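PDB 6IL9: fructuronate-tagaturonate epimerase UxaE from Cohnella laeviribosi in complex with 1 glycerol from Cohnella laeviribosi, which catalyses the epimerisation that interconverts D-fructuronate and D-tagaturonate, probably with the help of a zinc ion bound in its TIM barrel. Local coordinates for residues G385-M390 with R415-V420. Residues are numbered along the deposited sequence; the frame is centred on the assembly and turned at random.
Sequences GLYRRM and RPLADV
Arg-388 reaches from helix 384-402 to two backbone carbonyls of the loop that follows it. Arg-388 NH2 donates to Val-420 O at 2.9 Å in a nearly straight bond (165°), and Arg-388 NH1 to Leu-417 O at 3.0 Å, more bent; NH1 makes a second, weak hydrogen bond to Val-420 O. Both oxygens lie in the guanidinium plane, at its edge, fixing its rotation. Arginine suits the place because its chain, extended from CG to NE, spans the gap and ends in several N-H groups. Leu-417 O is gripped twice, since Val-420 N, closing the 3-10 turn 417-419, approaches from the opposite face of the carbonyl plane. A salt bridge from NH2 to Asp-422 probably balances the charge.

The protein is built on a TIM barrel of eight parallel strands, and this contact pins an excursion beyond the last, 363-367; its centre lies about 29 Å from the centre of the chain.

Leucine's branch at CG serves two partners: Leu-417 CD1 makes van der Waals contact with Arg-388 O (3.3 Å), while Leu-417 CD2 meets the ring edge of Tyr-387 at CE2 (4.4 Å), an apolar touch. Tyrosine offers that edge and a hydroxyl hydrogen-bonded to His-391.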
loop_
_atom_site.group_PDB
_atom_site.type_symbol
_atom_site.label_atom_id
_atom_site.label_comp_id
_atom_site.label_asym_id
_atom_site.label_seq_id
_atom_site.Cartn_x
_atom_site.Cartn_y
_atom_site.Cartn_z
ATOM N N GLY A 385 19.588 -22.335 0.529
ATOM C CA GLY A 385 19.994 -22.533 -0.851
ATOM C C GLY A 385 19.207 -21.673 -1.819
ATOM O O GLY A 385 19.763 -21.137 -2.786
ATOM N N LEU A 386 17.899 -21.533 -1.575
ATOM C CA LEU A 386 17.080 -20.667 -2.418
ATOM C C LEU A 386 17.430 -19.204 -2.188
ATOM O O LEU A 386 17.528 -18.430 -3.146
ATOM C CB LEU A 386 15.589 -20.911 -2.150
ATOM C CG LEU A 386 14.614 -20.019 -2.924
ATOM C CD1 LEU A 386 14.795 -20.180 -4.431
ATOM C CD2 LEU A 386 13.158 -20.306 -2.522
ATOM N N TYR A 387 17.632 -18.812 -0.928
ATOM C CA TYR A 387 18.004 -17.426 -0.653
ATOM C C TYR A 387 19.277 -17.043 -1.411
ATOM O O TYR A 387 19.341 -15.977 -2.043
ATOM C CB TYR A 387 18.185 -17.174 0.852
ATOM C CG TYR A 387 18.595 -15.734 1.029
ATOM C CD1 TYR A 387 17.632 -14.728 1.081
ATOM C CD2 TYR A 387 19.939 -15.363 1.031
ATOM C CE1 TYR A 387 17.997 -13.397 1.172
ATOM C CE2 TYR A 387 20.313 -14.031 1.108
ATOM C CZ TYR A 387 19.334 -13.054 1.182
ATOM O OH TYR A 387 19.719 -11.737 1.256
ATOM N N ARG A 388 20.308 -17.888 -1.342
ATOM C CA ARG A 388 21.570 -17.576 -2.023
ATOM C C ARG A 388 21.358 -17.371 -3.516
ATOM O O ARG A 388 21.902 -16.428 -4.108
ATOM C CB ARG A 388 22.597 -18.687 -1.799
ATOM C CG ARG A 388 23.051 -18.852 -0.374
ATOM C CD ARG A 388 24.161 -19.923 -0.255
ATOM N NE ARG A 388 24.534 -20.095 1.143
ATOM C CZ ARG A 388 25.459 -19.374 1.769
ATOM N NH1 ARG A 388 26.145 -18.436 1.120
ATOM N NH2 ARG A 388 25.691 -19.590 3.048
ATOM N N ARG A 389 20.570 -18.243 -4.147
ATOM C CA ARG A 389 20.313 -18.087 -5.573
ATOM C C ARG A 389 19.570 -16.789 -5.869
ATOM O O ARG A 389 19.879 -16.100 -6.852
ATOM C CB ARG A 389 19.536 -19.296 -6.089
ATOM C CG ARG A 389 20.369 -20.578 -6.086
ATOM C CD ARG A 389 19.545 -21.764 -6.530
ATOM N NE ARG A 389 18.858 -21.468 -7.778
ATOM C CZ ARG A 389 17.548 -21.592 -7.964
ATOM N NH1 ARG A 389 16.771 -22.020 -6.975
ATOM N NH2 ARG A 389 17.020 -21.291 -9.141
ATOM N N MET A 390 18.579 -16.443 -5.037
ATOM C CA MET A 390 17.819 -15.207 -5.246
ATOM C C MET A 390 18.688 -13.973 -5.004
ATOM O O MET A 390 18.617 -12.997 -5.760
ATOM C CB MET A 390 16.585 -15.185 -4.331
ATOM C CG MET A 390 15.546 -16.277 -4.643
ATOM S SD MET A 390 14.035 -16.279 -3.599
ATOM C CE MET A 390 13.258 -14.743 -4.110
ATOM N N ARG A 415 28.161 -8.005 2.278
ATOM C CA ARG A 415 29.140 -9.085 2.323
ATOM C C ARG A 415 28.907 -10.053 1.165
ATOM O O ARG A 415 27.751 -10.372 0.843
ATOM C CB ARG A 415 29.058 -9.851 3.650
ATOM C CG ARG A 415 29.638 -9.146 4.867
ATOM C CD ARG A 415 29.181 -9.831 6.164
ATOM N NE ARG A 415 27.737 -9.706 6.330
ATOM C CZ ARG A 415 26.985 -10.416 7.167
ATOM N NH1 ARG A 415 27.525 -11.328 7.969
ATOM N NH2 ARG A 415 25.676 -10.194 7.204
ATOM N N PRO A 416 29.968 -10.535 0.514
ATOM C CA PRO A 416 29.789 -11.565 -0.516
ATOM C C PRO A 416 29.171 -12.814 0.086
ATOM O O PRO A 416 29.467 -13.182 1.226
ATOM C CB PRO A 416 31.216 -11.828 -1.014
ATOM C CG PRO A 416 31.992 -10.581 -0.622
ATOM C CD PRO A 416 31.372 -10.101 0.646
ATOM N N LEU A 417 28.299 -13.456 -0.698
ATOM C CA LEU A 417 27.594 -14.644 -0.221
ATOM C C LEU A 417 28.576 -15.724 0.220
ATOM O O LEU A 417 28.338 -16.427 1.210
ATOM C CB LEU A 417 26.668 -15.169 -1.321
ATOM C CG LEU A 417 25.309 -14.488 -1.513
ATOM C CD1 LEU A 417 24.601 -15.025 -2.756
ATOM C CD2 LEU A 417 24.434 -14.669 -0.273
ATOM N N ALA A 418 29.706 -15.842 -0.479
ATOM C CA ALA A 418 30.723 -16.825 -0.119
ATOM C C ALA A 418 31.363 -16.557 1.237
ATOM O O ALA A 418 32.045 -17.445 1.764
ATOM C CB ALA A 418 31.797 -16.872 -1.208
ATOM N N ASP A 419 31.152 -15.376 1.821
ATOM C CA ASP A 419 31.713 -15.023 3.119
ATOM C C ASP A 419 30.724 -15.168 4.268
ATOM O O ASP A 419 31.075 -14.852 5.407
ATOM C CB ASP A 419 32.241 -13.583 3.092
ATOM C CG ASP A 419 33.472 -13.424 2.212
ATOM O OD1 ASP A 419 34.155 -14.435 1.930
ATOM O OD2 ASP A 419 33.753 -12.277 1.799
ATOM N N VAL A 420 29.499 -15.617 4.009
ATOM C CA VAL A 420 28.475 -15.704 5.040
ATOM C C VAL A 420 27.949 -17.133 5.081
ATOM O O VAL A 420 27.755 -17.760 4.037
ATOM C CB VAL A 420 27.334 -14.689 4.798
ATOM C CG1 VAL A 420 27.903 -13.287 4.722
ATOM C CG2 VAL A 420 26.621 -14.992 3.516
#